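Local coordinates for Non-structural protein NS2 (Bluetongue virus, PDB 1UTY) that binds single-stranded RNA, an activity seated in the N-terminal domain of the full-length viral protein, at residues 35-40 / 77-82; 54-59 / 71-76; 106-111 / 117-122; 134-137 / 141-144. All coordinates share one frame; numbering follows the deposited sequence.

Contact 1 of 4, residues 35-40 / 77-82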
loop_
_atom_site.group_PDB
_atom_site.type_symbol
_atom_site.label_atom_id
_atom_site.label_comp_id
_atom_site.label_asym_id
_atom_site.label_seq_id
_atom_site.Cartn_x
_atom_site.Cartn_y
_atom_site.Cartn_z
ATOM N N CYS A 35 18.062 -0.393 12.733
ATOM C CA CYS A 35 17.372 -0.121 13.977
ATOM C C CYS A 35 16.163 -1.034 14.108
ATOM O O CYS A 35 15.210 -0.931 13.315
ATOM C CB CYS A 35 16.961 1.343 14.086
ATOM S SG CYS A 35 16.437 1.766 15.752
ATOM N N GLN A 36 16.196 -1.934 15.088
ATOM C CA GLN A 36 15.043 -2.794 15.336
ATOM C C GLN A 36 13.907 -2.061 16.064
ATOM O O GLN A 36 14.123 -1.447 17.131
ATOM C CB GLN A 36 15.439 -4.042 16.124
ATOM C CG GLN A 36 14.263 -4.947 16.482
ATOM C CD GLN A 36 14.667 -6.123 17.393
ATOM O OE1 GLN A 36 15.693 -6.064 18.070
ATOM N NE2 GLN A 36 13.856 -7.168 17.418
ATOM N N ILE A 37 12.702 -2.138 15.480
ATOM C CA ILE A 37 11.470 -1.745 16.157
ATOM C C ILE A 37 10.595 -2.971 16.394
ATOM O O ILE A 37 10.157 -3.621 15.457
ATOM C CB ILE A 37 10.698 -0.682 15.343
ATOM C CG1 ILE A 37 11.633 0.487 15.018
ATOM C CG2 ILE A 37 9.445 -0.213 16.116
ATOM C CD1 ILE A 37 11.044 1.478 14.051
ATOM N N LYS A 38 10.363 -3.279 17.662
ATOM C CA LYS A 38 9.542 -4.413 18.051
ATOM C C LYS A 38 8.212 -3.908 18.588
ATOM O O LYS A 38 8.183 -3.102 19.519
ATOM C CB LYS A 38 10.244 -5.254 19.105
ATOM C CG LYS A 38 9.472 -6.508 19.508
ATOM C CD LYS A 38 10.399 -7.556 20.130
ATOM C CE LYS A 38 10.600 -7.311 21.618
ATOM N NZ LYS A 38 11.594 -8.275 22.230
ATOM N N ILE A 39 7.120 -4.376 17.983
ATOM C CA ILE A 39 5.771 -3.998 18.414
ATOM C C ILE A 39 5.092 -5.225 18.987
ATOM O O ILE A 39 5.183 -6.299 18.403
ATOM C CB ILE A 39 4.949 -3.433 17.229
ATOM C CG1 ILE A 39 5.600 -2.179 16.667
ATOM C CG2 ILE A 39 3.529 -3.085 17.670
ATOM C CD1 ILE A 39 5.109 -1.848 15.276
ATOM N N GLY A 40 4.446 -5.083 20.140
ATOM C CA GLY A 40 3.722 -6.193 20.741
ATOM C C GLY A 40 3.660 -6.130 22.250
ATOM O O GLY A 40 3.755 -5.063 22.832
ATOM N N LEU A 77 4.071 3.195 10.338
ATOM C CA LEU A 77 5.209 3.790 11.021
ATOM C C LEU A 77 5.430 5.240 10.612
ATOM O O LEU A 77 5.434 5.579 9.414
ATOM C CB LEU A 77 6.480 2.991 10.758
ATOM C CG LEU A 77 6.485 1.500 11.068
ATOM C CD1 LEU A 77 6.281 0.694 9.759
ATOM C CD2 LEU A 77 7.789 1.128 11.758
ATOM N N MET A 78 5.599 6.085 11.620
ATOM C CA MET A 78 6.088 7.438 11.411
ATOM C C MET A 78 7.563 7.494 11.773
ATOM O O MET A 78 7.932 7.352 12.942
ATOM C CB MET A 78 5.304 8.427 12.265
ATOM C CG MET A 78 3.844 8.559 11.900
ATOM S SD MET A 78 3.595 9.043 10.176
ATOM C CE MET A 78 1.867 9.276 10.218
ATOM N N LEU A 79 8.414 7.676 10.770
ATOM C CA LEU A 79 9.850 7.813 11.027
ATOM C C LEU A 79 10.256 9.240 10.786
ATOM O O LEU A 79 10.234 9.703 9.635
ATOM C CB LEU A 79 10.674 6.860 10.146
ATOM C CG LEU A 79 10.218 5.396 10.126
ATOM C CD1 LEU A 79 11.095 4.581 9.182
ATOM C CD2 LEU A 79 10.180 4.769 11.569
ATOM N N THR A 80 10.595 9.954 11.854
ATOM C CA THR A 80 11.033 11.327 11.697
ATOM C C THR A 80 12.504 11.432 12.031
ATOM O O THR A 80 13.100 10.436 12.455
ATOM C CB THR A 80 10.184 12.323 12.552
ATOM O OG1 THR A 80 10.513 12.173 13.933
ATOM C CG2 THR A 80 8.690 11.994 12.461
ATOM N N PRO A 81 13.094 12.622 11.841
ATOM C CA PRO A 81 14.462 12.877 12.301
ATOM C C PRO A 81 14.532 12.844 13.821
ATOM O O PRO A 81 15.601 12.607 14.376
ATOM C CB PRO A 81 14.763 14.305 11.797
ATOM C CG PRO A 81 13.699 14.634 10.804
ATOM C CD PRO A 81 12.503 13.804 11.180
ATOM N N HIS A 82 13.406 13.070 14.493
ATOM C CA HIS A 82 13.429 13.184 15.953
ATOM C C HIS A 82 12.569 12.161 16.693
ATOM O O HIS A 82 12.372 12.289 17.885
ATOM C CB HIS A 82 13.011 14.600 16.370
ATOM C CG HIS A 82 13.880 15.679 15.799
ATOM N ND1 HIS A 82 15.236 15.753 16.049
ATOM C CD2 HIS A 82 13.589 16.715 14.977
ATOM C CE1 HIS A 82 15.740 16.796 15.413
ATOM N NE2 HIS A 82 14.762 17.396 14.755
#
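Thr-80 OG1, just beyond the Leu-77 and Leu-79 that meet Ile-37, is held twice. It accepts from His-82 N at 3.1 Å, with an N-H...O angle of 139°, which makes an ST turn. It also donates to the carbonyl O of Gly-83. These bonds shape the turn where the chain leaves strand 73-79 for strand 84-87. The contact with 35-40 itself is apolar. Ile-37 and Leu-77 reach toward each other tip to tip, and Ile-37 CD1 lies 4.0 Å from Leu-77 CD2. The same methyl is 4.2 Å from Leu-79 CD2. One isoleucine end therefore serves two leucines on the same side of strand 73-79. Ile-37 is extended at its second torsion (chi2 171°), which carries CD1 across to the other strand. Leu-77 has an unusual chi2 of 100°, and its CD2 branch makes the contact. The backbones stay well apart, with the CA atoms of Ile-37 and Leu-77 9.8 Å from each other. Strand 34-39 spends its backbone bonds elsewhere: Ile-37 pairs with Ile-12, while Gln-36 and Lys-38 pair with Lys-46 and Ala-44. Strand 84-87 adds to the same apolar layer. Its Val-84 touches Ile-37 and Leu-79, and its Ala-86 touches Ile-39 and Leu-77. Strands 34-39 and 73-79 are far apart in the order of the sheet but meet through their side chains. Contact through side chains between strands so far apart in the sheet is consistent with a sheet folded over on itself round an apolar interior, as in a beta sandwich.

Contact 2 of 4, residues 54-59 / 71-76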
loop_
_atom_site.group_PDB
_atom_site.type_symbol
_atom_site.label_atom_id
_atom_site.label_comp_id
_atom_site.label_asym_id
_atom_site.label_seq_id
_atom_site.Cartn_x
_atom_site.Cartn_y
_atom_site.Cartn_z
ATOM N N LYS A 54 11.233 -14.152 10.138
ATOM C CA LYS A 54 9.882 -13.595 10.097
ATOM C C LYS A 54 9.863 -12.064 10.273
ATOM O O LYS A 54 8.806 -11.463 10.399
ATOM C CB LYS A 54 8.974 -14.301 11.124
ATOM N N GLY A 55 11.038 -11.439 10.266
ATOM C CA GLY A 55 11.145 -9.993 10.371
ATOM C C GLY A 55 10.979 -9.223 9.062
ATOM O O GLY A 55 11.103 -9.785 7.953
ATOM N N TYR A 56 10.710 -7.931 9.206
ATOM C CA TYR A 56 10.561 -7.011 8.077
ATOM C C TYR A 56 11.803 -6.145 7.990
ATOM O O TYR A 56 12.207 -5.544 8.989
ATOM C CB TYR A 56 9.332 -6.095 8.266
ATOM C CG TYR A 56 8.022 -6.841 8.343
ATOM C CD1 TYR A 56 7.644 -7.522 9.505
ATOM C CD2 TYR A 56 7.169 -6.887 7.249
ATOM C CE1 TYR A 56 6.442 -8.238 9.561
ATOM C CE2 TYR A 56 5.977 -7.585 7.299
ATOM C CZ TYR A 56 5.621 -8.249 8.453
ATOM O OH TYR A 56 4.434 -8.917 8.483
ATOM N N VAL A 57 12.417 -6.090 6.815
ATOM C CA VAL A 57 13.449 -5.102 6.575
ATOM C C VAL A 57 12.767 -3.931 5.885
ATOM O O VAL A 57 12.222 -4.058 4.791
ATOM C CB VAL A 57 14.619 -5.643 5.719
ATOM C CG1 VAL A 57 15.557 -4.524 5.308
ATOM C CG2 VAL A 57 15.379 -6.722 6.470
ATOM N N LEU A 58 12.766 -2.802 6.569
ATOM C CA LEU A 58 12.225 -1.586 6.028
ATOM C C LEU A 58 13.395 -0.698 5.613
ATOM O O LEU A 58 14.001 -0.000 6.433
ATOM C CB LEU A 58 11.333 -0.907 7.067
ATOM C CG LEU A 58 10.634 0.389 6.637
ATOM C CD1 LEU A 58 9.891 0.192 5.289
ATOM C CD2 LEU A 58 9.701 0.882 7.756
ATOM N N ASN A 59 13.725 -0.782 4.330
ATOM C CA ASN A 59 14.745 0.038 3.704
ATOM C C ASN A 59 14.077 1.367 3.356
ATOM O O ASN A 59 13.150 1.408 2.526
ATOM C CB ASN A 59 15.244 -0.701 2.463
ATOM C CG ASN A 59 16.361 0.038 1.699
ATOM O OD1 ASN A 59 16.663 1.189 1.953
ATOM N ND2 ASN A 59 16.943 -0.644 0.724
ATOM N N GLY A 71 -0.789 -8.469 3.600
ATOM C CA GLY A 71 -2.087 -9.111 3.682
ATOM C C GLY A 71 -2.930 -8.492 4.771
ATOM O O GLY A 71 -3.268 -7.302 4.700
ATOM N N GLN A 72 -3.240 -9.293 5.786
ATOM C CA GLN A 72 -4.029 -8.831 6.927
ATOM C C GLN A 72 -3.164 -8.057 7.929
ATOM O O GLN A 72 -3.676 -7.229 8.677
ATOM C CB GLN A 72 -4.726 -10.016 7.616
ATOM N N ASP A 73 -1.856 -8.332 7.933
ATOM C CA ASP A 73 -0.900 -7.657 8.807
ATOM C C ASP A 73 -0.471 -6.330 8.199
ATOM O O ASP A 73 0.177 -6.291 7.148
ATOM C CB ASP A 73 0.330 -8.534 9.049
ATOM C CG ASP A 73 0.024 -9.767 9.871
ATOM O OD1 ASP A 73 -1.011 -9.804 10.574
ATOM O OD2 ASP A 73 0.771 -10.764 9.876
ATOM N N ILE A 74 -0.847 -5.243 8.868
ATOM C CA ILE A 74 -0.523 -3.887 8.426
ATOM C C ILE A 74 0.223 -3.163 9.547
ATOM O O ILE A 74 -0.303 -3.016 10.658
ATOM C CB ILE A 74 -1.816 -3.128 8.026
ATOM C CG1 ILE A 74 -2.600 -3.914 6.965
ATOM C CG2 ILE A 74 -1.484 -1.792 7.460
ATOM C CD1 ILE A 74 -4.086 -3.670 6.962
ATOM N N ILE A 75 1.446 -2.728 9.256
ATOM C CA ILE A 75 2.267 -1.990 10.221
ATOM C C ILE A 75 2.470 -0.541 9.769
ATOM O O ILE A 75 3.050 -0.300 8.715
ATOM C CB ILE A 75 3.631 -2.694 10.433
ATOM C CG1 ILE A 75 3.435 -4.195 10.668
ATOM C CG2 ILE A 75 4.361 -2.089 11.627
ATOM C CD1 ILE A 75 4.145 -5.080 9.672
ATOM N N SER A 76 1.991 0.412 10.563
ATOM C CA SER A 76 2.078 1.828 10.196
ATOM C C SER A 76 3.153 2.516 11.014
ATOM O O SER A 76 3.133 2.452 12.243
ATOM C CB SER A 76 0.749 2.554 10.421
ATOM O OG SER A 76 -0.303 1.918 9.732
#
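Ile-75 places its CD1 methyl over one face of the Tyr-56 ring, a CH-pi contact between two layers of the folded beta sheet. CD1 stands 3.9 Å from the centroid of the Tyr-56 ring, only 17° off the ring normal. It is shifted toward the phenolic end, and its nearest ring atom is Tyr-56 CZ at 3.7 Å. Further along the tyrosine, Asp-73 CB comes within 4.2 Å of Tyr-56 OH. There the two side chains cross at about a right angle, and the ring and carboxylate planes are 71° apart. Tyr-56 CG lies opposite the carbonyl carbon and beside the backbone N (chi1 -62°), which sends the ring out from strand 56-59 toward strand 73-79.

The next shell fixes this pair. Ile-68, on strand 64-70, touches both Tyr-56 and Ile-75, and Ile-12 packs on Ile-75. Strand 56-59 is held by backbone bonds on its two sides, from Tyr-56 to Asn-11 and Phe-13 and from Val-57 to Lys-120. The second subunit also comes close: the backbone O of Gln-72 accepts from NE2 of Gln-72 of that subunit. The phenol is secured at its polar end. Tyr-56 OH hydrogen-bonds to Asp-70 OD2, the same carboxylate oxygen that forms a salt bridge with Lys-120 NZ.

Contact 3 of 4, residues 106-111 / 117-122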
loop_
_atom_site.group_PDB
_atom_site.type_symbol
_atom_site.label_atom_id
_atom_site.label_comp_id
_atom_site.label_asym_id
_atom_site.label_seq_id
_atom_site.Cartn_x
_atom_site.Cartn_y
_atom_site.Cartn_z
ATOM N N THR A 106 16.492 -16.483 3.145
ATOM C CA THR A 106 17.822 -16.086 3.583
ATOM C C THR A 106 18.383 -17.052 4.605
ATOM O O THR A 106 17.741 -18.042 4.964
ATOM C CB THR A 106 17.821 -14.657 4.201
ATOM O OG1 THR A 106 17.328 -14.707 5.548
ATOM C CG2 THR A 106 16.857 -13.738 3.504
ATOM N N ARG A 107 19.600 -16.737 5.053
ATOM C CA ARG A 107 20.164 -17.256 6.289
ATOM C C ARG A 107 20.585 -16.086 7.167
ATOM O O ARG A 107 21.194 -15.128 6.686
ATOM C CB ARG A 107 21.370 -18.133 6.005
ATOM C CG ARG A 107 21.050 -19.599 5.912
ATOM C CD ARG A 107 22.193 -20.416 5.384
ATOM N NE ARG A 107 23.141 -20.769 6.436
ATOM C CZ ARG A 107 22.954 -21.742 7.328
ATOM N NH1 ARG A 107 21.832 -22.456 7.317
ATOM N NH2 ARG A 107 23.890 -22.001 8.236
ATOM N N VAL A 108 20.253 -16.174 8.454
ATOM C CA VAL A 108 20.534 -15.113 9.419
ATOM C C VAL A 108 20.864 -15.653 10.814
ATOM O O VAL A 108 20.461 -16.770 11.184
ATOM C CB VAL A 108 19.354 -14.098 9.552
ATOM C CG1 VAL A 108 19.261 -13.187 8.329
ATOM C CG2 VAL A 108 18.033 -14.813 9.822
ATOM N N GLN A 109 21.596 -14.834 11.571
ATOM C CA GLN A 109 21.848 -15.046 12.996
ATOM C C GLN A 109 20.563 -14.886 13.812
ATOM O O GLN A 109 19.941 -13.812 13.803
ATOM C CB GLN A 109 22.888 -14.044 13.508
ATOM C CG GLN A 109 24.329 -14.482 13.321
ATOM C CD GLN A 109 25.226 -14.164 14.523
ATOM O OE1 GLN A 109 24.755 -13.713 15.569
ATOM N NE2 GLN A 109 26.515 -14.396 14.365
ATOM N N TYR A 110 20.172 -15.966 14.492
ATOM C CA TYR A 110 19.097 -15.954 15.487
ATOM C C TYR A 110 19.613 -16.570 16.784
ATOM O O TYR A 110 20.087 -17.717 16.789
ATOM C CB TYR A 110 17.874 -16.727 14.995
ATOM C CG TYR A 110 16.591 -16.408 15.740
ATOM C CD1 TYR A 110 16.272 -15.089 16.102
ATOM C CD2 TYR A 110 15.688 -17.420 16.074
ATOM C CE1 TYR A 110 15.096 -14.795 16.777
ATOM C CE2 TYR A 110 14.500 -17.131 16.750
ATOM C CZ TYR A 110 14.213 -15.821 17.099
ATOM O OH TYR A 110 13.045 -15.526 17.772
ATOM N N ASN A 111 19.517 -15.805 17.873
ATOM C CA ASN A 111 20.129 -16.161 19.161
ATOM C C ASN A 111 21.599 -16.528 18.996
ATOM O O ASN A 111 22.057 -17.546 19.511
ATOM C CB ASN A 111 19.360 -17.294 19.869
ATOM C CG ASN A 111 17.849 -17.107 19.815
ATOM O OD1 ASN A 111 17.322 -16.017 20.101
ATOM N ND2 ASN A 111 17.141 -18.177 19.450
ATOM N N ALA A 117 15.883 -18.759 7.033
ATOM C CA ALA A 117 14.788 -17.907 7.492
ATOM C C ALA A 117 14.102 -17.104 6.399
ATOM O O ALA A 117 14.706 -16.724 5.399
ATOM C CB ALA A 117 15.269 -16.974 8.600
ATOM N N GLU A 118 12.817 -16.853 6.613
ATOM C CA GLU A 118 12.074 -15.941 5.766
ATOM C C GLU A 118 12.192 -14.542 6.342
ATOM O O GLU A 118 11.957 -14.333 7.529
ATOM C CB GLU A 118 10.614 -16.358 5.668
ATOM C CG GLU A 118 9.965 -15.953 4.359
ATOM C CD GLU A 118 8.449 -15.950 4.416
ATOM O OE1 GLU A 118 7.858 -17.036 4.605
ATOM O OE2 GLU A 118 7.857 -14.858 4.277
ATOM N N ILE A 119 12.610 -13.605 5.501
ATOM C CA ILE A 119 12.611 -12.192 5.835
ATOM C C ILE A 119 11.718 -11.478 4.838
ATOM O O ILE A 119 11.675 -11.833 3.672
ATOM C CB ILE A 119 14.031 -11.605 5.783
ATOM C CG1 ILE A 119 15.030 -12.509 6.512
ATOM C CG2 ILE A 119 14.061 -10.201 6.381
ATOM C CD1 ILE A 119 15.102 -12.335 8.013
ATOM N N LYS A 120 11.005 -10.462 5.294
ATOM C CA LYS A 120 10.136 -9.724 4.400
ATOM C C LYS A 120 10.814 -8.417 4.044
ATOM O O LYS A 120 11.042 -7.577 4.922
ATOM C CB LYS A 120 8.749 -9.527 5.029
ATOM C CG LYS A 120 8.303 -10.747 5.818
ATOM C CD LYS A 120 6.841 -11.060 5.680
ATOM C CE LYS A 120 6.364 -11.766 6.948
ATOM N NZ LYS A 120 5.073 -12.474 6.718
ATOM N N TYR A 121 11.184 -8.279 2.768
ATOM C CA TYR A 121 11.855 -7.074 2.281
ATOM C C TYR A 121 10.868 -5.996 1.825
ATOM O O TYR A 121 9.981 -6.255 1.000
ATOM C CB TYR A 121 12.847 -7.388 1.153
ATOM C CG TYR A 121 13.624 -6.160 0.724
ATOM C CD1 TYR A 121 14.557 -5.559 1.584
ATOM C CD2 TYR A 121 13.392 -5.564 -0.506
ATOM C CE1 TYR A 121 15.249 -4.412 1.207
ATOM C CE2 TYR A 121 14.081 -4.420 -0.892
ATOM C CZ TYR A 121 15.008 -3.852 -0.037
ATOM O OH TYR A 121 15.684 -2.713 -0.427
ATOM N N CYS A 122 11.053 -4.787 2.344
ATOM C CA CYS A 122 10.133 -3.675 2.115
ATOM C C CYS A 122 10.936 -2.429 1.786
ATOM O O CYS A 122 11.777 -1.995 2.586
ATOM C CB CYS A 122 9.283 -3.406 3.357
ATOM S SG CYS A 122 8.539 -4.865 4.091
#
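The beta hairpin of strands 97-110 and 113-123 is joined here by Thr-106 and Ala-117, an antiparallel hydrogen-bonded pair. Thr-106 N donates to Ala-117 O at 2.9 Å, and Ala-117 N donates to Thr-106 O at 2.9 Å. Thr-106 OG1 adds a weak bond to Ala-117 O at 3.3 Å, so that carbonyl is approached by two donors of one residue. OG1 can do this because it sits between the backbone N and the carbonyl carbon (chi1 79°). The same atom packs closely on Ile-119, 3.3 Å from its CG1, where the two side chains cross at about a right angle. Thr-106 CG2 is 3.7 Å from Ile-119 CG1. Val-108 CG2 adds to this apolar packing. It is 3.7 Å from Ala-117 CB and 4.2 Å from Ile-119 CD1. The segment directions lie 96° apart, which shows how sharply the hairpin strands twist and bend here. Ser-150 OG of the second subunit gives Thr-106 O a further weak bond. Strand 113-123 lies between strand 97-110 and strand 56-59, whose Val-57 packs on Ile-119, while Arg-107 pairs with a strand of the second subunit and carries the sheet across the interface.

Contact 4 of 4, residues 134-137 / 141-144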
loop_
_atom_site.group_PDB
_atom_site.type_symbol
_atom_site.label_atom_id
_atom_site.label_comp_id
_atom_site.label_asym_id
_atom_site.label_seq_id
_atom_site.Cartn_x
_atom_site.Cartn_y
_atom_site.Cartn_z
ATOM N N ASN A 134 -5.008 12.487 6.432
ATOM C CA ASN A 134 -5.556 11.787 5.279
ATOM C C ASN A 134 -6.882 12.388 4.847
ATOM O O ASN A 134 -7.926 11.750 4.940
ATOM C CB ASN A 134 -5.681 10.285 5.502
ATOM C CG ASN A 134 -6.002 9.545 4.206
ATOM O OD1 ASN A 134 -5.609 9.980 3.113
ATOM N ND2 ASN A 134 -6.738 8.448 4.316
ATOM N N ASP A 135 -6.827 13.633 4.392
ATOM C CA ASP A 135 -8.000 14.312 3.847
ATOM C C ASP A 135 -7.560 15.454 2.950
ATOM O O ASP A 135 -6.373 15.775 2.892
ATOM C CB ASP A 135 -8.941 14.790 4.970
ATOM C CG ASP A 135 -8.504 16.096 5.594
ATOM O OD1 ASP A 135 -7.280 16.372 5.625
ATOM O OD2 ASP A 135 -9.330 16.915 6.079
ATOM N N PHE A 136 -8.507 16.064 2.256
ATOM C CA PHE A 136 -8.195 17.170 1.369
ATOM C C PHE A 136 -8.735 18.484 1.888
ATOM O O PHE A 136 -9.901 18.569 2.265
ATOM C CB PHE A 136 -8.805 16.945 -0.012
ATOM C CG PHE A 136 -8.286 15.738 -0.725
ATOM C CD1 PHE A 136 -6.939 15.639 -1.077
ATOM C CD2 PHE A 136 -9.152 14.704 -1.074
ATOM C CE1 PHE A 136 -6.461 14.515 -1.747
ATOM C CE2 PHE A 136 -8.695 13.598 -1.749
ATOM C CZ PHE A 136 -7.347 13.490 -2.081
ATOM N N ASP A 137 -7.891 19.514 1.874
ATOM C CA ASP A 137 -8.393 20.887 1.849
ATOM C C ASP A 137 -9.123 21.070 0.524
ATOM O O ASP A 137 -8.828 20.388 -0.457
ATOM C CB ASP A 137 -7.257 21.911 1.940
ATOM C CG ASP A 137 -6.503 21.836 3.247
ATOM O OD1 ASP A 137 -6.824 20.965 4.098
ATOM O OD2 ASP A 137 -5.556 22.617 3.505
ATOM N N MET A 141 -8.518 19.171 -3.545
ATOM C CA MET A 141 -9.399 18.122 -4.030
ATOM C C MET A 141 -9.246 17.951 -5.534
ATOM O O MET A 141 -9.122 18.938 -6.269
ATOM C CB MET A 141 -10.846 18.411 -3.664
ATOM C CG MET A 141 -11.138 18.175 -2.204
ATOM S SD MET A 141 -12.821 18.589 -1.718
ATOM C CE MET A 141 -12.934 20.216 -2.191
ATOM N N PRO A 142 -9.229 16.694 -5.981
ATOM C CA PRO A 142 -9.223 16.387 -7.416
ATOM C C PRO A 142 -10.506 16.855 -8.074
ATOM O O PRO A 142 -11.559 16.847 -7.432
ATOM C CB PRO A 142 -9.128 14.855 -7.447
ATOM C CG PRO A 142 -9.636 14.410 -6.114
ATOM C CD PRO A 142 -9.200 15.473 -5.150
ATOM N N ASP A 143 -10.402 17.299 -9.324
ATOM C CA ASP A 143 -11.571 17.572 -10.134
ATOM C C ASP A 143 -12.013 16.264 -10.766
ATOM O O ASP A 143 -11.345 15.745 -11.665
ATOM C CB ASP A 143 -11.280 18.617 -11.221
ATOM C CG ASP A 143 -10.909 19.964 -10.642
ATOM O OD1 ASP A 143 -11.828 20.748 -10.303
ATOM O OD2 ASP A 143 -9.720 20.323 -10.477
ATOM N N LEU A 144 -13.129 15.728 -10.282
ATOM C CA LEU A 144 -13.629 14.446 -10.776
ATOM C C LEU A 144 -14.984 14.589 -11.466
ATOM O O LEU A 144 -15.905 15.184 -10.903
ATOM C CB LEU A 144 -13.680 13.410 -9.643
ATOM C CG LEU A 144 -12.393 13.167 -8.838
ATOM C CD1 LEU A 144 -12.630 12.183 -7.703
ATOM C CD2 LEU A 144 -11.247 12.684 -9.724
#
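Phe-136 lays one face of its ring under Pro-142. The proline CD atom stands 4.1 Å from the centroid of the Phe-136 ring and 16° off the ring normal, a CH-pi contact. It lies toward the rim, with Phe-136 CE2 its nearest ring atom at 3.9 Å. The two side chains cross at about a right angle. Met-141 packs at the base of the phenylalanine, where its CG is 3.4 Å from Phe-136 CB, a tight fit. The same CG is 4.0 Å from Phe-136 CG and approaches the ring obliquely. Met-141 CG also lies 3.6 Å from Asp-137 O. Met-141 CG lies beside its own backbone N (chi1 -74°), which brings it against Phe-136 CB; the chain runs on straight through chi2 and carries the sulfur past the contact.

Polar bonds hold the chain on both sides of the connection. Asp-137 N donates to Glu-140 OE1 and so spans it. Asp-137 OD1 and Asp-135 OD1 form salt bridges with Arg-133, at NH2 and NE respectively. Pro-142 O accepts from Arg-149 NH2.

Much of this region rests on the second subunit. Asn-134 ND2 donates to Val-101 O of that subunit, and Asn-134 OD1 accepts from its Thr-102 OG1. Phe-136 packs on Thr-102 of the second subunit and Pro-142 on its Tyr-121. Far from the centre of its own chain and without helix or strand, this corner in the chain is consistent with an extended arm that packs against a partner subunit, as in the two-chain assembly.

Contacts 1 and 2 are buried and share strand 73-79, with centres about 12 Å apart. They form one continuous apolar layer: Ile-39 CD1 meets Ile-75 CG2 at 3.7 Å, and Leu-58 CD2 meets Leu-77 CD1 at 4.0 Å. Both join sheet layers by side chains alone, aliphatic in contact 1 and aromatic in contact 2. Contact 3 is also buried but couples neighbouring strands through backbone bonds. It adjoins contact 2 where strands 56-59 and 113-123 pair. Contact 4 is the surface one, made of loop residues about 40 Å from contact 3, centre to centre. Contacts 2, 3 and 4 all reach the second subunit.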